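Local coordinates for cytochrome P450 (Novosphingobium aromaticivorans, PDB 3OFT), which belongs to the cytochrome P450 family of haem-containing proteins and carries protoporphyrin IX with its iron in the largely helical fold, at residues G365-V377 / V384-A396. Sequence-based numbering, arbitrary orientation.
Sequences GMPEFALAPDKAV and VGACTALPLVWRA
Ala-370 and Val-393 form the hydrogen-bonded pair that joins strand 369-371, which follows helix 348-365, to strand 391-394 near the C-terminus, in the small antiparallel sheet at the periphery of this cytochrome P450 fold. Backbone bonds hold the strands: Ala-370 N gives to Val-393 O (3.0 Å) and Val-393 N returns to Ala-370 O (2.9 Å). Next along, Ala-372 N donates to Pro-391 O at 2.9 Å. A water bridges Glu-368 O and Arg-395 N.

Among the apolar side chains, Phe-369, Leu-390 and Leu-392 lean on helix 221-252; Leu-371 CD2 meets Leu-390 CD1 at 3.5 Å, the two side chains crossing at about a right angle. Val-393 CG1 packs on Ala-372 CB (3.8 Å). Residues 372-376 turn round Pro-391, bringing Ala-372 CB and Lys-375 CB onto its ring, the latter 3.6 Å from Pro-391 CG.

The Trp-394 indole takes Met-366 over one face. Trp-394 NE1 is hydrogen-bonded to Arg-129 O, outside the two segments, and Pro-367 CG packs against Trp-394 CD1. The Met-366 chain bends at chi2 (-72°) and chi3 (-67°), folding its methyl over the indole: CE lies 3.5 Å from the centroid of the Trp-394 six-membered ring, a CH-pi contact 16° off the normal.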
ATOM      1  N   GLY A 365      19.488  15.239  -5.099  1.00 15.12           N
ATOM      2  CA  GLY A 365      20.211  14.942  -6.337  1.00 15.16           C
ATOM      3  C   GLY A 365      19.659  15.566  -7.609  1.00 15.59           C
ATOM      4  O   GLY A 365      20.393  15.776  -8.580  1.00 17.00           O
ATOM      5  N   MET A 366      18.378  15.893  -7.612  1.00 15.05           N
ATOM      6  CA  MET A 366      17.717  16.409  -8.818  1.00 14.24           C
ATOM      7  C   MET A 366      17.632  17.930  -8.796  1.00 14.69           C
ATOM      8  O   MET A 366      17.470  18.548  -7.713  1.00 14.65           O
ATOM      9  CB  MET A 366      16.300  15.811  -8.978  1.00 14.56           C
ATOM     10  CG  MET A 366      16.296  14.284  -9.155  1.00 13.70           C
ATOM     11  SD  MET A 366      16.926  13.748 -10.785  1.00 16.85           S
ATOM     12  CE  MET A 366      15.593  14.407 -11.771  1.00 13.77           C
ATOM     13  N   PRO A 367      17.731  18.555  -9.981  1.00 13.82           N
ATOM     14  CA  PRO A 367      17.412  19.982 -10.025  1.00 14.55           C
ATOM     15  C   PRO A 367      15.925  20.175  -9.878  1.00 13.86           C
ATOM     16  O   PRO A 367      15.196  19.205  -9.685  1.00 12.44           O
ATOM     17  CB  PRO A 367      17.831  20.401 -11.441  1.00 15.39           C
ATOM     18  CG  PRO A 367      17.747  19.177 -12.252  1.00 14.65           C
ATOM     19  CD  PRO A 367      18.128  18.018 -11.296  1.00 13.92           C
ATOM     20  N   GLU A 368      15.467  21.409 -10.032  1.00 14.80           N
ATOM     21  CA  GLU A 368      14.045  21.692  -9.950  1.00 15.39           C
ATOM     22  C   GLU A 368      13.359  20.937 -11.077  1.00 14.72           C
ATOM     23  O   GLU A 368      13.903  20.862 -12.204  1.00 15.21           O
ATOM     24  CB  GLU A 368      13.771  23.192 -10.049  1.00 16.88           C
ATOM     25  CG  GLU A 368      12.303  23.518  -9.842  1.00 23.72           C
ATOM     26  CD  GLU A 368      12.015  25.005  -9.609  1.00 32.87           C
ATOM     27  OE1 GLU A 368      10.828  25.319  -9.405  1.00 32.89           O
ATOM     28  OE2 GLU A 368      12.953  25.858  -9.632  1.00 37.63           O
ATOM     29  N   PHE A 369      12.207  20.348 -10.786  1.00 12.87           N
ATOM     30  CA  PHE A 369      11.495  19.558 -11.797  1.00 12.69           C
ATOM     31  C   PHE A 369      10.018  19.948 -11.861  1.00 12.85           C
ATOM     32  O   PHE A 369       9.478  20.555 -10.920  1.00 12.93           O
ATOM     33  CB  PHE A 369      11.703  18.026 -11.599  1.00 11.93           C
ATOM     34  CG  PHE A 369      11.211  17.517 -10.275  1.00 11.90           C
ATOM     35  CD1 PHE A 369       9.925  16.982 -10.142  1.00 13.38           C
ATOM     36  CD2 PHE A 369      12.010  17.620  -9.143  1.00 10.46           C
ATOM     37  CE1 PHE A 369       9.447  16.526  -8.905  1.00 12.80           C
ATOM     38  CE2 PHE A 369      11.518  17.177  -7.862  1.00 10.78           C
ATOM     39  CZ  PHE A 369      10.240  16.621  -7.773  1.00 11.89           C
ATOM     40  N   ALA A 370       9.353  19.589 -12.968  1.00 12.60           N
ATOM     41  CA  ALA A 370       7.967  19.984 -13.202  1.00 12.48           C
ATOM     42  C   ALA A 370       7.258  18.952 -14.047  1.00 13.60           C
ATOM     43  O   ALA A 370       7.900  18.073 -14.647  1.00 11.18           O
ATOM     44  CB  ALA A 370       7.915  21.366 -13.941  1.00 13.78           C
ATOM     45  N   LEU A 371       5.933  19.082 -14.149  1.00 12.89           N
ATOM     46  CA  LEU A 371       5.227  18.233 -15.098  1.00 13.35           C
ATOM     47  C   LEU A 371       5.592  18.643 -16.543  1.00 13.51           C
ATOM     48  O   LEU A 371       5.883  19.815 -16.806  1.00 14.48           O
ATOM     49  CB  LEU A 371       3.724  18.334 -14.887  1.00 13.21           C
ATOM     50  CG  LEU A 371       3.178  17.782 -13.562  1.00 12.08           C
ATOM     51  CD1 LEU A 371       1.712  18.161 -13.521  1.00 16.92           C
ATOM     52  CD2 LEU A 371       3.344  16.274 -13.412  1.00 16.52           C
ATOM     53  N   ALA A 372       5.581  17.682 -17.456  1.00 13.16           N
ATOM     54  CA  ALA A 372       5.773  17.971 -18.888  1.00 15.24           C
ATOM     55  C   ALA A 372       4.666  18.880 -19.413  1.00 17.20           C
ATOM     56  O   ALA A 372       3.518  18.782 -18.964  1.00 16.56           O
ATOM     57  CB  ALA A 372       5.814  16.694 -19.694  1.00 14.40           C
ATOM     58  N   PRO A 373       4.995  19.755 -20.376  1.00 19.07           N
ATOM     59  CA  PRO A 373       3.935  20.668 -20.827  1.00 21.73           C
ATOM     60  C   PRO A 373       2.787  20.025 -21.621  1.00 24.01           C
ATOM     61  O   PRO A 373       1.668  20.520 -21.537  1.00 25.35           O
ATOM     62  CB  PRO A 373       4.686  21.670 -21.716  1.00 20.95           C
ATOM     63  CG  PRO A 373       5.838  20.887 -22.267  1.00 19.61           C
ATOM     64  CD  PRO A 373       6.255  19.947 -21.123  1.00 19.08           C
ATOM     65  N   ASP A 374       3.038  18.958 -22.382  1.00 26.26           N
ATOM     66  CA  ASP A 374       1.972  18.423 -23.276  1.00 28.78           C
ATOM     67  C   ASP A 374       1.518  16.976 -23.009  1.00 28.61           C
ATOM     68  O   ASP A 374       0.870  16.359 -23.864  1.00 29.22           O
ATOM     69  CB  ASP A 374       2.366  18.570 -24.756  1.00 29.87           C
ATOM     70  CG  ASP A 374       3.432  17.559 -25.192  1.00 34.53           C
ATOM     71  OD1 ASP A 374       3.106  16.601 -25.955  1.00 38.99           O
ATOM     72  OD2 ASP A 374       4.598  17.711 -24.749  1.00 40.98           O
ATOM     73  N   LYS A 375       1.852  16.432 -21.840  1.00 27.26           N
ATOM     74  CA  LYS A 375       1.426  15.081 -21.498  1.00 25.95           C
ATOM     75  C   LYS A 375       0.630  15.134 -20.204  1.00 25.16           C
ATOM     76  O   LYS A 375       0.885  15.981 -19.355  1.00 26.12           O
ATOM     77  CB  LYS A 375       2.623  14.143 -21.378  1.00 26.23           C
ATOM     78  CG  LYS A 375       3.539  14.123 -22.587  1.00 27.78           C
ATOM     79  CD  LYS A 375       4.406  12.881 -22.566  1.00 31.14           C
ATOM     80  CE  LYS A 375       5.632  13.066 -23.448  1.00 35.20           C
ATOM     81  NZ  LYS A 375       6.845  13.350 -22.637  1.00 36.59           N
ATOM     82  N   ALA A 376      -0.343  14.256 -20.050  1.00 22.85           N
ATOM     83  CA  ALA A 376      -1.232  14.338 -18.880  1.00 20.46           C
ATOM     84  C   ALA A 376      -0.795  13.395 -17.766  1.00 18.02           C
ATOM     85  O   ALA A 376      -0.189  12.352 -18.021  1.00 16.68           O
ATOM     86  CB  ALA A 376      -2.667  14.011 -19.286  1.00 20.36           C
ATOM     87  N   VAL A 377      -1.183  13.744 -16.542  1.00 17.08           N
ATOM     88  CA  VAL A 377      -1.108  12.865 -15.389  1.00 16.16           C
ATOM     89  C   VAL A 377      -2.394  12.025 -15.380  1.00 15.60           C
ATOM     90  O   VAL A 377      -3.503  12.590 -15.421  1.00 16.01           O
ATOM     91  CB  VAL A 377      -1.061  13.682 -14.076  1.00 16.80           C
ATOM     92  CG1 VAL A 377      -1.223  12.744 -12.825  1.00 15.82           C
ATOM     93  CG2 VAL A 377       0.238  14.504 -13.997  1.00 17.14           C
ATOM     94  N   VAL A 384      -5.438  -0.620  -4.679  1.00  9.46           N
ATOM     95  CA  VAL A 384      -4.311   0.299  -4.409  1.00  9.27           C
ATOM     96  C   VAL A 384      -4.277   1.297  -5.567  1.00  8.57           C
ATOM     97  O   VAL A 384      -3.736   0.997  -6.636  1.00  7.93           O
ATOM     98  CB  VAL A 384      -2.952  -0.449  -4.335  1.00  9.29           C
ATOM     99  CG1 VAL A 384      -1.796   0.551  -4.081  1.00  9.04           C
ATOM    100  CG2 VAL A 384      -2.968  -1.534  -3.247  1.00  9.92           C
ATOM    101  N   GLY A 385      -4.903   2.452  -5.368  1.00  8.50           N
ATOM    102  CA  GLY A 385      -4.955   3.515  -6.368  1.00  9.15           C
ATOM    103  C   GLY A 385      -3.582   4.100  -6.611  1.00 10.20           C
ATOM    104  O   GLY A 385      -2.720   4.090  -5.723  1.00 10.15           O
ATOM    105  N   ALA A 386      -3.344   4.566  -7.832  1.00  9.68           N
ATOM    106  CA  ALA A 386      -2.005   4.994  -8.213  1.00 10.08           C
ATOM    107  C   ALA A 386      -2.014   5.858  -9.469  1.00 10.02           C
ATOM    108  O   ALA A 386      -2.957   5.782 -10.283  1.00 10.17           O
ATOM    109  CB  ALA A 386      -1.046   3.756  -8.395  1.00  9.29           C
ATOM    110  N   CYS A 387      -0.986   6.701  -9.601  1.00 10.02           N
ATOM    111  CA  CYS A 387      -0.647   7.268 -10.905  1.00 10.56           C
ATOM    112  C   CYS A 387      -0.327   6.161 -11.910  1.00 11.62           C
ATOM    113  O   CYS A 387       0.398   5.233 -11.581  1.00 11.00           O
ATOM    114  CB  CYS A 387       0.565   8.199 -10.763  1.00 10.75           C
ATOM    115  SG  CYS A 387       0.162   9.648  -9.911  1.00 14.98           S
ATOM    116  N   THR A 388      -0.853   6.261 -13.131  1.00 11.84           N
ATOM    117  CA  THR A 388      -0.433   5.366 -14.216  1.00 12.86           C
ATOM    118  C   THR A 388       0.516   6.084 -15.175  1.00 13.37           C
ATOM    119  O   THR A 388       1.269   5.427 -15.895  1.00 14.77           O
ATOM    120  CB  THR A 388      -1.651   4.825 -14.980  1.00 13.36           C
ATOM    121  OG1 THR A 388      -2.487   5.920 -15.381  1.00 14.93           O
ATOM    122  CG2 THR A 388      -2.457   3.897 -14.069  1.00 15.31           C
ATOM    123  N   ALA A 389       0.453   7.414 -15.235  1.00 13.27           N
ATOM    124  CA  ALA A 389       1.534   8.170 -15.911  1.00 14.04           C
ATOM    125  C   ALA A 389       1.825   9.465 -15.178  1.00 13.51           C
ATOM    126  O   ALA A 389       0.910  10.189 -14.714  1.00 12.33           O
ATOM    127  CB  ALA A 389       1.247   8.441 -17.414  1.00 15.67           C
ATOM    128  N   LEU A 390       3.113   9.725 -15.055  1.00 11.13           N
ATOM    129  CA  LEU A 390       3.604  10.919 -14.432  1.00 10.88           C
ATOM    130  C   LEU A 390       4.821  11.458 -15.177  1.00 10.46           C
ATOM    131  O   LEU A 390       5.947  11.157 -14.834  1.00 11.67           O
ATOM    132  CB  LEU A 390       3.917  10.623 -12.943  1.00  9.56           C
ATOM    133  CG  LEU A 390       4.456  11.738 -12.064  1.00 12.59           C
ATOM    134  CD1 LEU A 390       3.570  13.008 -12.161  1.00 12.10           C
ATOM    135  CD2 LEU A 390       4.572  11.222 -10.612  1.00 12.77           C
ATOM    136  N   PRO A 391       4.586  12.257 -16.226  1.00 12.14           N
ATOM    137  CA  PRO A 391       5.678  12.727 -17.069  1.00 11.75           C
ATOM    138  C   PRO A 391       6.335  13.973 -16.467  1.00 11.49           C
ATOM    139  O   PRO A 391       5.685  15.033 -16.352  1.00 11.91           O
ATOM    140  CB  PRO A 391       4.964  13.071 -18.385  1.00 12.02           C
ATOM    141  CG  PRO A 391       3.589  13.534 -17.954  1.00 13.77           C
ATOM    142  CD  PRO A 391       3.249  12.674 -16.728  1.00 11.82           C
ATOM    143  N   LEU A 392       7.612  13.840 -16.096  1.00 10.64           N
ATOM    144  CA  LEU A 392       8.394  14.913 -15.489  1.00 10.13           C
ATOM    145  C   LEU A 392       9.427  15.434 -16.467  1.00  9.42           C
ATOM    146  O   LEU A 392       9.844  14.698 -17.351  1.00 10.60           O
ATOM    147  CB  LEU A 392       9.123  14.381 -14.249  1.00 10.05           C
ATOM    148  CG  LEU A 392       8.174  13.788 -13.177  1.00  7.54           C
ATOM    149  CD1 LEU A 392       8.986  13.327 -11.972  1.00  9.31           C
ATOM    150  CD2 LEU A 392       7.124  14.813 -12.768  1.00  9.41           C
ATOM    151  N   VAL A 393       9.853  16.684 -16.271  1.00  9.94           N
ATOM    152  CA  VAL A 393      10.894  17.328 -17.051  1.00  9.54           C
ATOM    153  C   VAL A 393      11.747  18.178 -16.101  1.00 10.36           C
ATOM    154  O   VAL A 393      11.270  18.621 -15.033  1.00 10.87           O
ATOM    155  CB  VAL A 393      10.312  18.211 -18.211  1.00 10.10           C
ATOM    156  CG1 VAL A 393       9.545  17.370 -19.210  1.00 10.86           C
ATOM    157  CG2 VAL A 393       9.396  19.364 -17.672  1.00  9.90           C
ATOM    158  N   TRP A 394      13.015  18.339 -16.462  1.00 11.70           N
ATOM    159  CA  TRP A 394      13.963  19.146 -15.722  1.00 12.56           C
ATOM    160  C   TRP A 394      15.141  19.503 -16.627  1.00 14.61           C
ATOM    161  O   TRP A 394      15.334  18.904 -17.693  1.00 14.05           O
ATOM    162  CB  TRP A 394      14.428  18.434 -14.432  1.00 11.13           C
ATOM    163  CG  TRP A 394      15.134  17.156 -14.698  1.00 10.18           C
ATOM    164  CD1 TRP A 394      16.473  16.990 -14.902  1.00 11.15           C
ATOM    165  CD2 TRP A 394      14.537  15.850 -14.813  1.00 10.15           C
ATOM    166  NE1 TRP A 394      16.752  15.645 -15.149  1.00 10.54           N
ATOM    167  CE2 TRP A 394      15.582  14.935 -15.101  1.00  9.08           C
ATOM    168  CE3 TRP A 394      13.213  15.367 -14.726  1.00  8.34           C
ATOM    169  CZ2 TRP A 394      15.362  13.566 -15.283  1.00  8.41           C
ATOM    170  CZ3 TRP A 394      12.992  13.989 -14.915  1.00 12.53           C
ATOM    171  CH2 TRP A 394      14.068  13.104 -15.185  1.00 11.18           C
ATOM    172  N   ARG A 395      15.925  20.495 -16.211  1.00 16.00           N
ATOM    173  CA  ARG A 395      17.094  20.892 -16.989  1.00 20.14           C
ATOM    174  C   ARG A 395      18.237  20.030 -16.501  1.00 20.78           C
ATOM    175  O   ARG A 395      18.624  20.121 -15.348  1.00 21.22           O
ATOM    176  CB  ARG A 395      17.426  22.355 -16.723  1.00 20.32           C
ATOM    177  CG  ARG A 395      16.437  23.337 -17.267  1.00 24.46           C
ATOM    178  CD  ARG A 395      16.994  24.751 -17.025  1.00 34.23           C
ATOM    179  NE  ARG A 395      16.021  25.799 -17.322  1.00 39.42           N
ATOM    180  CZ  ARG A 395      15.982  26.475 -18.465  1.00 43.50           C
ATOM    181  NH1 ARG A 395      16.865  26.202 -19.426  1.00 45.27           N
ATOM    182  NH2 ARG A 395      15.058  27.415 -18.647  1.00 44.19           N
ATOM    183  N   ALA A 396      18.784  19.190 -17.358  1.00 23.01           N
ATOM    184  CA  ALA A 396      19.846  18.265 -16.902  1.00 24.75           C
ATOM    185  C   ALA A 396      21.237  18.916 -16.950  1.00 25.80           C
ATOM    186  O   ALA A 396      21.345  20.144 -17.195  1.00 28.42           O
ATOM    187  CB  ALA A 396      19.813  16.947 -17.701  1.00 24.13           C
TER
HETATM  188  O   HOH W   1      15.551  22.141 -13.914  1.00 15.66           O